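Local coordinates for protein 223aa long hypothetical arylmalonate decarboxylase (Sulfolobus tokodaii, PDB 2DGD) that is of unknown function but probably acts as a carboxy-lyase related to arylmalonate decarboxylase, which releases carbon dioxide from arylmalonates, at residues P116-R121 with G143-I148; I148-T153 with C179-T184. All coordinates share one frame; numbering follows the deposited sequence.

Contacts 1 and 2 follow one another along the chain and share Ile148, and both use the short helix 147-151. Contact 1, at the partly exposed periphery, is chiefly a backbone affair: two loops beyond neighbouring strands are tied by amide-carbonyl hydrogen bonds, with a little isoleucine packing beside them. Contact 2, all of whose touching residues are buried, has no direct hydrogen bond across it and relies on aliphatic packing, one CH...O approach and a bridging water. The two are in touch with each other: Pro116 CB packs on Ile150 CG2 and Tyr117 OH lies near Cys179 CB, while the amine of Lys144 in contact 1 reaches into the 148-153 segment.

Contact 1 (P116-R121 with G143-I148); sequences PYIKER and GKIRGI
Pro116 and Tyr117 offer their carbonyl oxygens to two successive amides of the other loop. Lys144 N donates to Pro116 O at 2.7 Å, in the carbonyl plane and moderately straight; Gly143 N gives its hydrogen to Tyr117 O, also at 2.7 Å but more bent, 132° at the hydrogen, and from above the plane of the Tyr117 carbonyl. Beside these bonds Ile118 lays its CG2 methyl against the glycine backbone, 3.4 Å from Gly143 CA, and the same methyl meets Ile145 CG1 at 4.3 Å. With chi1 at 52°, CG1 of Ile118 sits between backbone N and carbonyl carbon, which leaves CG2 to face Gly143.

These are the loops that follow adjacent parallel strands 110-115 and 135-141, joined through helix 119-130 as a beta-alpha-beta crossover, so the bonds tie the start of the crossover to the chain leaving it. Lys144 CB passes 3.4 Å from Pro116 O, and its extended chain then carries NZ to Thr153 OG1 and the carbonyl oxygen of Asp149, with Asp149 OD2 as a salt-bridge partner. Behind the first loop, the Tyr117 ring is sandwiched: Arg121 NE lies over one face and Pro116 CD over the other, 3.8 Å above the plane.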
loop_
_atom_site.group_PDB
_atom_site.type_symbol
_atom_site.label_atom_id
_atom_site.label_comp_id
_atom_site.label_asym_id
_atom_site.label_seq_id
_atom_site.Cartn_x
_atom_site.Cartn_y
_atom_site.Cartn_z
ATOM N N PRO A 116 -13.057 12.131 33.985
ATOM C CA PRO A 116 -12.604 10.873 34.575
ATOM C C PRO A 116 -12.776 10.919 36.097
ATOM O O PRO A 116 -12.532 9.935 36.789
ATOM C CB PRO A 116 -11.142 10.829 34.161
ATOM C CG PRO A 116 -10.737 12.253 34.324
ATOM C CD PRO A 116 -11.916 13.036 33.748
ATOM N N TYR A 117 -13.222 12.071 36.593
ATOM C CA TYR A 117 -13.401 12.316 38.025
ATOM C C TYR A 117 -14.622 11.690 38.686
ATOM O O TYR A 117 -15.446 11.047 38.042
ATOM C CB TYR A 117 -13.460 13.820 38.288
ATOM C CG TYR A 117 -12.494 14.635 37.474
ATOM C CD1 TYR A 117 -11.127 14.388 37.524
ATOM C CD2 TYR A 117 -12.948 15.670 36.661
ATOM C CE1 TYR A 117 -10.230 15.152 36.786
ATOM C CE2 TYR A 117 -12.067 16.442 35.919
ATOM C CZ TYR A 117 -10.709 16.181 35.986
ATOM O OH TYR A 117 -9.835 16.968 35.269
ATOM N N ILE A 118 -14.730 11.930 39.991
ATOM C CA ILE A 118 -15.838 11.434 40.792
ATOM C C ILE A 118 -16.872 12.542 40.961
ATOM O O ILE A 118 -16.531 13.720 40.927
ATOM C CB ILE A 118 -15.354 10.977 42.184
ATOM C CG1 ILE A 118 -14.545 12.096 42.841
ATOM C CG2 ILE A 118 -14.524 9.709 42.066
ATOM C CD1 ILE A 118 -14.050 11.750 44.225
ATOM N N LYS A 119 -18.127 12.145 41.155
ATOM C CA LYS A 119 -19.265 13.062 41.301
ATOM C C LYS A 119 -18.973 14.509 41.676
ATOM O O LYS A 119 -19.279 15.428 40.912
ATOM C CB LYS A 119 -20.291 12.494 42.296
ATOM C CG LYS A 119 -21.153 11.359 41.742
ATOM C CD LYS A 119 -22.388 11.104 42.613
ATOM C CE LYS A 119 -23.290 10.016 42.009
ATOM N NZ LYS A 119 -24.561 9.773 42.775
ATOM N N GLU A 120 -18.396 14.705 42.854
ATOM C CA GLU A 120 -18.083 16.032 43.368
ATOM C C GLU A 120 -17.296 16.866 42.375
ATOM O O GLU A 120 -17.750 17.915 41.936
ATOM C CB GLU A 120 -17.295 15.908 44.674
ATOM C CG GLU A 120 -17.971 15.027 45.741
ATOM C CD GLU A 120 -18.352 13.628 45.227
ATOM O OE1 GLU A 120 -17.462 12.914 44.708
ATOM O OE2 GLU A 120 -19.544 13.243 45.342
ATOM N N ARG A 121 -16.114 16.395 42.008
ATOM C CA ARG A 121 -15.284 17.140 41.079
ATOM C C ARG A 121 -15.929 17.327 39.702
ATOM O O ARG A 121 -15.764 18.376 39.081
ATOM C CB ARG A 121 -13.918 16.472 40.946
ATOM C CG ARG A 121 -12.853 17.419 40.447
ATOM C CD ARG A 121 -11.497 16.761 40.420
ATOM N NE ARG A 121 -10.511 17.632 39.787
ATOM C CZ ARG A 121 -9.253 17.279 39.543
ATOM N NH1 ARG A 121 -8.420 18.136 38.961
ATOM N NH2 ARG A 121 -8.831 16.065 39.882
ATOM N N GLY A 143 -15.262 8.424 37.626
ATOM C CA GLY A 143 -15.116 8.259 39.061
ATOM C C GLY A 143 -13.764 7.749 39.503
ATOM O O GLY A 143 -13.690 6.825 40.312
ATOM N N LYS A 144 -12.690 8.331 38.973
ATOM C CA LYS A 144 -11.336 7.925 39.345
ATOM C C LYS A 144 -10.683 9.054 40.119
ATOM O O LYS A 144 -11.152 10.193 40.080
ATOM C CB LYS A 144 -10.498 7.589 38.107
ATOM C CG LYS A 144 -10.930 6.322 37.398
ATOM C CD LYS A 144 -9.981 5.954 36.272
ATOM C CE LYS A 144 -10.412 4.661 35.589
ATOM N NZ LYS A 144 -9.485 4.272 34.485
ATOM N N ILE A 145 -9.600 8.738 40.820
ATOM C CA ILE A 145 -8.904 9.735 41.621
ATOM C C ILE A 145 -7.430 9.874 41.267
ATOM O O ILE A 145 -6.940 10.982 41.063
ATOM C CB ILE A 145 -9.016 9.392 43.113
ATOM C CG1 ILE A 145 -10.485 9.304 43.517
ATOM C CG2 ILE A 145 -8.307 10.443 43.939
ATOM C CD1 ILE A 145 -10.692 8.785 44.922
ATOM N N ARG A 146 -6.729 8.750 41.205
ATOM C CA ARG A 146 -5.308 8.738 40.893
ATOM C C ARG A 146 -5.038 8.943 39.407
ATOM O O ARG A 146 -5.653 8.302 38.556
ATOM C CB ARG A 146 -4.682 7.418 41.368
ATOM C CG ARG A 146 -4.623 7.285 42.877
ATOM C CD ARG A 146 -4.365 5.859 43.331
ATOM N NE ARG A 146 -3.077 5.325 42.895
ATOM C CZ ARG A 146 -2.914 4.511 41.857
ATOM N NH1 ARG A 146 -1.708 4.075 41.547
ATOM N NH2 ARG A 146 -3.955 4.134 41.127
ATOM N N GLY A 147 -4.105 9.841 39.106
ATOM C CA GLY A 147 -3.758 10.134 37.729
ATOM C C GLY A 147 -3.303 8.939 36.916
ATOM O O GLY A 147 -3.655 8.818 35.745
ATOM N N ILE A 148 -2.519 8.052 37.519
ATOM C CA ILE A 148 -2.045 6.882 36.797
ATOM C C ILE A 148 -3.240 6.012 36.402
ATOM O O ILE A 148 -3.278 5.438 35.315
ATOM C CB ILE A 148 -1.051 6.066 37.652
ATOM C CG1 ILE A 148 -0.067 5.356 36.739
ATOM C CG2 ILE A 148 -1.767 5.053 38.491
ATOM C CD1 ILE A 148 0.849 6.314 36.020
#

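Contact 2 (I148-T153 with C179-T184); sequences IDISNT and CTALST
Ser151 and Ala181 bring the two backbones together, their CA atoms 5.0 Å apart where the last turn of helix 147-151 meets the irregular loop 179-184. No conventional hydrogen bond joins the segments directly. Instead Ser151 CA directs its hydrogen at Ala181 O, 3.2 Å away, and a water bridges the rest, donating to Ser151 O and Thr153 O and accepting from Ser183 N at 2.8 Å.

Ile150 supplies the apolar side of the contact. Its CG2, anti to the backbone N while CG1 lies beside it (chi1 -64°), touches Ala181 CB at 3.7 Å and Leu182 CD2 at 3.8 Å; the isoleucine and leucine side chains meet at about a right angle. Leu182 CD2 also settles against the exit of the helix, 3.5 Å from Thr153 OG1. That hydroxyl donates back to Ile150 O at 2.6 Å, tilted from the carbonyl plane, and Thr153 N reaches the same oxygen from the same face, so one buried carbonyl takes two donors. Replacing Thr153 by a valine would probably cost Ile150 O its hydroxyl donor and take from the Lys144 amine one of its acceptors, leaving it to Asp149. Ser151 OG hydrogen-bonds to Gly147 O in its own helix and to Ala17 N.

Ile158 of helix 155-163 packs against both Thr153 and Leu182, while Asp22 of helix 19-26 binds Ser183 OG and Thr184 N. The 179-184 segment is the loop after strand 174-177, and it is held both by its own sheet domain and by residues of the N-terminal half. This is consistent with the two-domain alpha/beta fold of the aspartate/glutamate racemase clan, in which such strand-end loops border the interdomain active-site cleft.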
loop_
_atom_site.group_PDB
_atom_site.type_symbol
_atom_site.label_atom_id
_atom_site.label_comp_id
_atom_site.label_asym_id
_atom_site.label_seq_id
_atom_site.Cartn_x
_atom_site.Cartn_y
_atom_site.Cartn_z
ATOM N N ILE A 148 -2.519 8.052 37.519
ATOM C CA ILE A 148 -2.045 6.882 36.797
ATOM C C ILE A 148 -3.240 6.012 36.402
ATOM O O ILE A 148 -3.278 5.438 35.315
ATOM C CB ILE A 148 -1.051 6.066 37.652
ATOM C CG1 ILE A 148 -0.067 5.356 36.739
ATOM C CG2 ILE A 148 -1.767 5.053 38.491
ATOM C CD1 ILE A 148 0.849 6.314 36.020
ATOM N N ASP A 149 -4.225 5.938 37.291
ATOM C CA ASP A 149 -5.426 5.159 37.043
ATOM C C ASP A 149 -6.172 5.809 35.881
ATOM O O ASP A 149 -6.648 5.128 34.972
ATOM C CB ASP A 149 -6.307 5.143 38.296
ATOM C CG ASP A 149 -7.579 4.332 38.109
ATOM O OD1 ASP A 149 -8.513 4.494 38.923
ATOM O OD2 ASP A 149 -7.644 3.530 37.157
ATOM N N ILE A 150 -6.267 7.133 35.917
ATOM C CA ILE A 150 -6.940 7.873 34.864
ATOM C C ILE A 150 -6.255 7.618 33.529
ATOM O O ILE A 150 -6.920 7.351 32.528
ATOM C CB ILE A 150 -6.928 9.382 35.167
ATOM C CG1 ILE A 150 -7.732 9.643 36.445
ATOM C CG2 ILE A 150 -7.499 10.166 33.995
ATOM C CD1 ILE A 150 -7.741 11.072 36.891
ATOM N N SER A 151 -4.927 7.688 33.526
ATOM C CA SER A 151 -4.137 7.467 32.319
ATOM C C SER A 151 -4.364 6.082 31.731
ATOM O O SER A 151 -4.330 5.901 30.509
ATOM C CB SER A 151 -2.645 7.633 32.620
ATOM O OG SER A 151 -2.330 8.958 33.004
ATOM N N ASN A 152 -4.591 5.102 32.599
ATOM C CA ASN A 152 -4.806 3.739 32.142
ATOM C C ASN A 152 -6.149 3.491 31.464
ATOM O O ASN A 152 -6.399 2.392 30.987
ATOM C CB ASN A 152 -4.651 2.769 33.310
ATOM C CG ASN A 152 -3.250 2.754 33.867
ATOM O OD1 ASN A 152 -2.293 2.878 33.127
ATOM N ND2 ASN A 152 -3.123 2.587 35.171
ATOM N N THR A 153 -7.011 4.501 31.409
ATOM C CA THR A 153 -8.324 4.321 30.804
ATOM C C THR A 153 -8.269 3.940 29.328
ATOM O O THR A 153 -7.703 4.662 28.500
ATOM C CB THR A 153 -9.170 5.582 30.955
ATOM O OG1 THR A 153 -9.164 5.992 32.327
ATOM C CG2 THR A 153 -10.608 5.313 30.503
ATOM N N CYS A 179 -9.539 16.661 31.333
ATOM C CA CYS A 179 -8.297 16.068 31.842
ATOM C C CYS A 179 -7.317 15.591 30.775
ATOM O O CYS A 179 -7.665 14.809 29.884
ATOM C CB CYS A 179 -8.575 14.920 32.824
ATOM S SG CYS A 179 -7.233 14.702 34.046
ATOM N N THR A 180 -6.079 16.068 30.891
ATOM C CA THR A 180 -5.024 15.726 29.956
ATOM C C THR A 180 -4.392 14.381 30.249
ATOM O O THR A 180 -3.559 13.915 29.475
ATOM C CB THR A 180 -3.914 16.784 29.959
ATOM O OG1 THR A 180 -3.325 16.852 31.264
ATOM C CG2 THR A 180 -4.471 18.138 29.576
ATOM N N ALA A 181 -4.778 13.756 31.359
ATOM C CA ALA A 181 -4.228 12.439 31.713
ATOM C C ALA A 181 -4.850 11.336 30.845
ATOM O O ALA A 181 -4.276 10.262 30.679
ATOM C CB ALA A 181 -4.467 12.142 33.176
ATOM N N LEU A 182 -6.032 11.609 30.298
ATOM C CA LEU A 182 -6.706 10.657 29.433
ATOM C C LEU A 182 -6.104 10.704 28.034
ATOM O O LEU A 182 -5.885 11.780 27.479
ATOM C CB LEU A 182 -8.193 10.994 29.329
ATOM C CG LEU A 182 -9.127 10.669 30.496
ATOM C CD1 LEU A 182 -10.519 11.211 30.185
ATOM C CD2 LEU A 182 -9.177 9.162 30.731
ATOM N N SER A 183 -5.818 9.539 27.472
ATOM C CA SER A 183 -5.295 9.474 26.117
ATOM C C SER A 183 -6.542 9.381 25.242
ATOM O O SER A 183 -7.170 8.316 25.137
ATOM C CB SER A 183 -4.440 8.234 25.937
ATOM O OG SER A 183 -4.053 8.108 24.586
ATOM N N THR A 184 -6.901 10.502 24.626
ATOM C CA THR A 184 -8.104 10.575 23.813
ATOM C C THR A 184 -7.904 10.565 22.307
ATOM O O THR A 184 -8.864 10.671 21.557
ATOM C CB THR A 184 -8.894 11.834 24.187
ATOM O OG1 THR A 184 -8.013 12.965 24.162
ATOM C CG2 THR A 184 -9.478 11.698 25.579
HETATM O O HOH W 1 -6.467 7.192 28.839
#